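Local coordinates for protein aldehyde dehydrogenase (Burkholderia cenocepacia, PDB 4O6R) that probably oxidises aldehydes to carboxylic acids, using NAD+ or NADP+ as the hydride acceptor, at residues 151-156 against 178-183; 156-161 against 286-291. One frame throughout, in Å; residues are numbered along the deposited sequence.

Contact 1. Residues 151-156 against 178-183. With AMP (adenosine monophosphate), chain E.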
loop_
_atom_site.group_PDB
_atom_site.type_symbol
_atom_site.label_atom_id
_atom_site.label_comp_id
_atom_site.label_asym_id
_atom_site.label_seq_id
_atom_site.Cartn_x
_atom_site.Cartn_y
_atom_site.Cartn_z
ATOM N N GLY A 151 7.420 2.648 25.792
ATOM C CA GLY A 151 7.193 1.950 27.031
ATOM C C GLY A 151 6.109 0.914 26.804
ATOM O O GLY A 151 5.116 1.200 26.115
ATOM N N GLN A 152 6.288 -0.265 27.386
ATOM C CA GLN A 152 5.349 -1.371 27.179
ATOM C C GLN A 152 5.065 -2.065 28.491
ATOM O O GLN A 152 5.973 -2.489 29.190
ATOM C CB GLN A 152 5.902 -2.347 26.137
ATOM C CG GLN A 152 6.335 -1.652 24.848
ATOM C CD GLN A 152 6.893 -2.589 23.795
ATOM O OE1 GLN A 152 7.706 -3.475 24.086
ATOM N NE2 GLN A 152 6.459 -2.410 22.558
ATOM N N ILE A 153 3.782 -2.225 28.793
ATOM C CA ILE A 153 3.321 -2.856 30.026
ATOM C C ILE A 153 2.466 -4.046 29.636
ATOM O O ILE A 153 1.494 -3.889 28.911
ATOM C CB ILE A 153 2.531 -1.860 30.904
ATOM C CG1 ILE A 153 3.444 -0.729 31.364
ATOM C CG2 ILE A 153 1.949 -2.563 32.128
ATOM C CD1 ILE A 153 2.752 0.478 31.927
ATOM N N VAL A 154 2.810 -5.201 30.216
ATOM C CA VAL A 154 2.395 -6.542 29.769
ATOM C C VAL A 154 1.815 -7.354 30.950
ATOM O O VAL A 154 2.447 -7.388 32.003
ATOM C CB VAL A 154 3.676 -7.279 29.276
ATOM C CG1 VAL A 154 3.365 -8.659 28.767
ATOM C CG2 VAL A 154 4.410 -6.467 28.215
ATOM N N PRO A 155 0.632 -8.022 30.796
ATOM C CA PRO A 155 0.141 -8.811 31.887
ATOM C C PRO A 155 0.728 -10.236 31.928
ATOM O O PRO A 155 1.658 -10.557 31.174
ATOM C CB PRO A 155 -1.359 -8.831 31.628
ATOM C CG PRO A 155 -1.484 -8.805 30.172
ATOM C CD PRO A 155 -0.289 -8.068 29.645
ATOM N N TRP A 156 0.146 -11.077 32.784
ATOM C CA TRP A 156 0.743 -12.351 33.158
ATOM C C TRP A 156 0.191 -13.561 32.418
ATOM O O TRP A 156 0.613 -14.674 32.722
ATOM C CB TRP A 156 0.560 -12.565 34.661
ATOM C CG TRP A 156 -0.822 -12.210 35.151
ATOM C CD1 TRP A 156 -1.193 -11.051 35.755
ATOM C CD2 TRP A 156 -2.011 -13.007 35.029
ATOM N NE1 TRP A 156 -2.538 -11.085 36.042
ATOM C CE2 TRP A 156 -3.063 -12.271 35.595
ATOM C CE3 TRP A 156 -2.284 -14.277 34.495
ATOM C CZ2 TRP A 156 -4.378 -12.782 35.695
ATOM C CZ3 TRP A 156 -3.594 -14.785 34.580
ATOM C CH2 TRP A 156 -4.619 -14.036 35.185
ATOM N N VAL A 178 11.495 0.077 26.709
ATOM C CA VAL A 178 11.474 -0.207 28.136
ATOM C C VAL A 178 10.189 -0.995 28.362
ATOM O O VAL A 178 9.091 -0.472 28.144
ATOM C CB VAL A 178 11.471 1.066 28.983
ATOM C CG1 VAL A 178 11.414 0.717 30.450
ATOM C CG2 VAL A 178 12.717 1.910 28.649
ATOM N N LEU A 179 10.355 -2.252 28.760
ATOM C CA LEU A 179 9.250 -3.142 28.924
ATOM C C LEU A 179 9.086 -3.511 30.412
ATOM O O LEU A 179 10.036 -3.945 31.071
ATOM C CB LEU A 179 9.402 -4.371 28.029
ATOM C CG LEU A 179 8.186 -5.323 27.952
ATOM C CD1 LEU A 179 8.026 -5.939 26.562
ATOM C CD2 LEU A 179 8.323 -6.435 28.940
ATOM N N LYS A 180 7.871 -3.358 30.911
ATOM C CA LYS A 180 7.517 -3.769 32.273
ATOM C C LYS A 180 6.633 -5.017 32.219
ATOM O O LYS A 180 5.410 -4.915 32.020
ATOM C CB LYS A 180 6.812 -2.653 33.067
ATOM C CG LYS A 180 6.704 -3.046 34.575
ATOM C CD LYS A 180 5.418 -2.664 35.279
ATOM C CE LYS A 180 4.333 -3.708 35.241
ATOM N NZ LYS A 180 4.580 -4.935 36.035
ATOM N N PRO A 181 7.240 -6.204 32.370
ATOM C CA PRO A 181 6.417 -7.418 32.341
ATOM C C PRO A 181 5.728 -7.587 33.676
ATOM O O PRO A 181 6.070 -6.883 34.656
ATOM C CB PRO A 181 7.449 -8.525 32.111
ATOM C CG PRO A 181 8.652 -8.034 32.847
ATOM C CD PRO A 181 8.654 -6.522 32.658
ATOM N N SER A 182 4.786 -8.508 33.746
ATOM C CA SER A 182 4.113 -8.757 35.002
ATOM C C SER A 182 5.078 -9.291 36.017
ATOM O O SER A 182 5.862 -10.220 35.733
ATOM C CB SER A 182 3.012 -9.802 34.842
ATOM O OG SER A 182 2.447 -10.030 36.101
ATOM N N GLU A 183 5.004 -8.728 37.220
ATOM C CA GLU A 183 5.826 -9.195 38.332
ATOM C C GLU A 183 5.365 -10.559 38.829
ATOM O O GLU A 183 6.099 -11.217 39.539
ATOM C CB GLU A 183 5.850 -8.168 39.483
ATOM C CG GLU A 183 4.567 -8.021 40.277
ATOM C CD GLU A 183 3.469 -7.219 39.605
ATOM O OE1 GLU A 183 3.574 -6.795 38.419
ATOM O OE2 GLU A 183 2.476 -6.993 40.329
HETATM P P AMP E . -3.934 -4.844 35.322
HETATM O O1P AMP E . -4.750 -4.543 34.111
HETATM O O2P AMP E . -3.968 -3.691 36.348
HETATM O O3P AMP E . -4.186 -6.260 35.872
HETATM O "O5'" AMP E . -2.343 -4.930 34.889
HETATM C "C5'" AMP E . -1.705 -5.426 33.681
HETATM C "C4'" AMP E . -0.239 -4.896 33.693
HETATM O "O4'" AMP E . -0.264 -3.499 34.045
HETATM C "C3'" AMP E . 0.738 -5.524 34.696
HETATM O "O3'" AMP E . 2.104 -5.695 34.199
HETATM C "C2'" AMP E . 0.653 -4.555 35.888
HETATM O "O2'" AMP E . 1.749 -4.588 36.831
HETATM C "C1'" AMP E . 0.490 -3.194 35.218
HETATM N N9 AMP E . -0.158 -2.123 36.051
HETATM C C8 AMP E . -0.974 -2.273 37.137
HETATM N N7 AMP E . -1.337 -1.052 37.649
HETATM C C5 AMP E . -0.765 -0.079 36.886
HETATM C C6 AMP E . -0.731 1.413 36.834
HETATM N N6 AMP E . -1.389 2.169 37.722
HETATM N N1 AMP E . -0.026 2.041 35.875
HETATM C C2 AMP E . 0.653 1.319 34.970
HETATM N N3 AMP E . 0.682 -0.033 34.959
HETATM C C4 AMP E . 0.014 -0.793 35.852
HETATM O O HOH W 1 4.489 -10.285 31.495
#
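The indole of W156 turns an edge to S182, whose OG lies near the ring plane and 3.5 Å from W156 CB; the rings of H336 and F392 meet the same indole. S182 OG itself bonds to the backbone N of I184. Before this point the strands run parallel: V178 O accepts from Q152 N, K180 N donates to Q152 O at 2.7 Å, almost straight at 170°, and V154 N reaches K180 O over 3.2 Å. Where the ladder ends, a water links P155 O to S182 N. On the face that carries Q152 and L179, V154 CG2 packs on L179 CG at 4.0 Å. K180, CG anti to its backbone N (chi1 -169°) and the chain then bent at chi2, chi3 and chi4, brings NZ back to P181 O at 2.8 Å and to AMP O2' at 3.0 Å, and forms a salt bridge with E183 OE1, whose hydrogen bond is weak. V154 O takes the ribose O3' at 2.8 Å, so the strand ends and the loops just beyond hold the ribose, consistent with the Rossmann-like cofactor domain of aldehyde dehydrogenases. Q152 NE2 donates to K166 O. In this beta-alpha-beta unit, helix 159-172 packs on Q152 and V154, and strand 228-232 flanks 151-153.

Contact 2. Residues 156-161 against 286-291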
loop_
_atom_site.group_PDB
_atom_site.type_symbol
_atom_site.label_atom_id
_atom_site.label_comp_id
_atom_site.label_asym_id
_atom_site.label_seq_id
_atom_site.Cartn_x
_atom_site.Cartn_y
_atom_site.Cartn_z
ATOM N N TRP A 156 0.146 -11.077 32.784
ATOM C CA TRP A 156 0.743 -12.351 33.158
ATOM C C TRP A 156 0.191 -13.561 32.418
ATOM O O TRP A 156 0.613 -14.674 32.722
ATOM C CB TRP A 156 0.560 -12.565 34.661
ATOM C CG TRP A 156 -0.822 -12.210 35.151
ATOM C CD1 TRP A 156 -1.193 -11.051 35.755
ATOM C CD2 TRP A 156 -2.011 -13.007 35.029
ATOM N NE1 TRP A 156 -2.538 -11.085 36.042
ATOM C CE2 TRP A 156 -3.063 -12.271 35.595
ATOM C CE3 TRP A 156 -2.284 -14.277 34.495
ATOM C CZ2 TRP A 156 -4.378 -12.782 35.695
ATOM C CZ3 TRP A 156 -3.594 -14.785 34.580
ATOM C CH2 TRP A 156 -4.619 -14.036 35.185
ATOM N N ASN A 157 -0.736 -13.377 31.461
ATOM C CA ASN A 157 -1.402 -14.555 30.887
ATOM C C ASN A 157 -0.649 -15.246 29.735
ATOM O O ASN A 157 -0.701 -16.473 29.627
ATOM C CB ASN A 157 -2.851 -14.264 30.516
ATOM C CG ASN A 157 -2.994 -13.142 29.541
ATOM O OD1 ASN A 157 -2.403 -12.090 29.718
ATOM N ND2 ASN A 157 -3.803 -13.339 28.527
ATOM N N PHE A 158 0.097 -14.479 28.934
ATOM C CA PHE A 158 0.944 -15.026 27.870
ATOM C C PHE A 158 2.255 -14.255 27.894
ATOM O O PHE A 158 2.601 -13.575 26.941
ATOM C CB PHE A 158 0.279 -14.870 26.500
ATOM C CG PHE A 158 -0.914 -15.775 26.258
ATOM C CD1 PHE A 158 -0.739 -17.143 26.103
ATOM C CD2 PHE A 158 -2.186 -15.247 26.097
ATOM C CE1 PHE A 158 -1.808 -17.974 25.823
ATOM C CE2 PHE A 158 -3.269 -16.068 25.804
ATOM C CZ PHE A 158 -3.087 -17.434 25.671
ATOM N N PRO A 159 2.993 -14.327 29.009
ATOM C CA PRO A 159 4.141 -13.437 29.125
ATOM C C PRO A 159 5.202 -13.654 28.067
ATOM O O PRO A 159 5.742 -12.671 27.552
ATOM C CB PRO A 159 4.692 -13.701 30.526
ATOM C CG PRO A 159 4.001 -14.909 31.031
ATOM C CD PRO A 159 2.757 -15.120 30.226
ATOM N N LEU A 160 5.504 -14.900 27.745
ATOM C CA LEU A 160 6.519 -15.154 26.721
ATOM C C LEU A 160 6.039 -14.628 25.373
ATOM O O LEU A 160 6.738 -13.872 24.700
ATOM C CB LEU A 160 6.833 -16.645 26.630
ATOM C CG LEU A 160 7.876 -17.095 25.612
ATOM C CD1 LEU A 160 9.208 -16.403 25.869
ATOM C CD2 LEU A 160 8.034 -18.606 25.647
ATOM N N MET A 161 4.823 -14.979 24.988
ATOM C CA MET A 161 4.298 -14.552 23.687
ATOM C C MET A 161 4.239 -13.028 23.583
ATOM O O MET A 161 4.532 -12.464 22.527
ATOM C CB MET A 161 2.925 -15.165 23.451
ATOM C CG MET A 161 2.602 -15.494 22.009
ATOM S SD MET A 161 1.044 -16.421 21.972
ATOM C CE MET A 161 -0.063 -15.169 22.676
ATOM N N GLY A 286 -8.621 -20.393 30.274
ATOM C CA GLY A 286 -9.468 -19.224 30.056
ATOM C C GLY A 286 -8.848 -17.861 30.282
ATOM O O GLY A 286 -9.554 -16.831 30.214
ATOM N N GLN A 287 -7.531 -17.821 30.476
ATOM C CA GLN A 287 -6.832 -16.591 30.787
ATOM C C GLN A 287 -6.327 -15.981 29.477
ATOM O O GLN A 287 -5.132 -16.012 29.139
ATOM C CB GLN A 287 -5.684 -16.867 31.763
ATOM C CG GLN A 287 -6.137 -17.483 33.074
ATOM C CD GLN A 287 -4.981 -18.078 33.892
ATOM O OE1 GLN A 287 -4.859 -17.832 35.089
ATOM N NE2 GLN A 287 -4.136 -18.847 33.239
ATOM N N ALA A 288 -7.299 -15.496 28.707
ATOM C CA ALA A 288 -7.068 -14.978 27.388
ATOM C C ALA A 288 -8.110 -13.907 27.168
ATOM O O ALA A 288 -9.292 -14.146 27.335
ATOM C CB ALA A 288 -7.198 -16.081 26.332
ATOM N N CYS A 289 -7.681 -12.716 26.788
ATOM C CA CYS A 289 -8.636 -11.644 26.613
ATOM C C CYS A 289 -9.564 -11.924 25.421
ATOM O O CYS A 289 -10.640 -11.340 25.346
ATOM C CB CYS A 289 -7.921 -10.297 26.488
ATOM S SG CYS A 289 -6.839 -9.891 27.894
ATOM N N ILE A 290 -9.167 -12.832 24.517
ATOM C CA ILE A 290 -10.052 -13.273 23.422
ATOM C C ILE A 290 -10.782 -14.585 23.644
ATOM O O ILE A 290 -11.332 -15.164 22.688
ATOM C CB ILE A 290 -9.279 -13.397 22.086
ATOM C CG1 ILE A 290 -8.011 -14.245 22.246
ATOM C CG2 ILE A 290 -8.989 -11.994 21.581
ATOM C CD1 ILE A 290 -7.374 -14.663 20.911
ATOM N N ALA A 291 -10.797 -15.052 24.888
ATOM C CA ALA A 291 -11.477 -16.306 25.205
ATOM C C ALA A 291 -12.911 -16.259 24.754
ATOM O O ALA A 291 -13.557 -15.234 24.887
ATOM C CB ALA A 291 -11.438 -16.560 26.686
HETATM O O HOH W 2 -4.827 -12.501 25.592
#
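N157 faces Q287 with their CA atoms 5.8 Å apart, where the turn leading into helix 159-172 meets an inverse gamma turn centred on Q287 that is followed by a type I turn from A288 to A291. The direct polar link is N157 ND2 to Q287 O, 3.0 Å long with an N-H...O angle of 154°. The acceptor lies in the amide plane of N157, but the donor stands well above the carbonyl plane, not on a lone pair. CG of N157 lies between its backbone N and carbonyl carbon (chi1 58°), which swings the amide toward Q287 O. A water accepts a bond from C289 N at 3.1 Å and a weak one from N157 ND2. C289 fits the cysteine signature of the family, and a water held between an asparagine amide and the cysteine N is consistent with the oxyanion hole known from related aldehyde dehydrogenases. The extended chain of Q287 crosses the indole of W156 at about a right angle; its CD lies at the ring edge and OE1 approaches CZ3 to 3.3 Å, the two planes 66° apart. OE1 has its hydrogen-bond donor in T332 N. The F158 ring presents its edge to A288, CE2 meeting CB at 4.0 Å, and the water lies at that ring's edge too. N284 ND2 bonds to both N157 O and Q287 O, tying the two backbones together. F158, the N-cap residue of helix 159-172, also touches helix 102-123, while 286-291 lies in the loop between helix 270-282 and strand 294-298.

Contacts 1 and 2 have centres 13 Å apart and share W156, which closes the first segment of one and opens that of the other. Along the chain their segments alternate: 151-156, 156-161, 178-183, then 286-291 more than a hundred residues later. Strand 138-153, helix 159-172 and strand 176-180 follow one another as a beta-alpha-beta unit; contact 1 pairs its strands, and contact 2 joins the turn and N-cap just before its helix to a loop distant in sequence, leading into strand 294-298 of the seven-stranded sheet. The turn after strand 138-153 thus connects the AMP-occupied nucleotide site with the region that probably forms the catalytic centre, as expected for a cofactor-dependent aldehyde dehydrogenase.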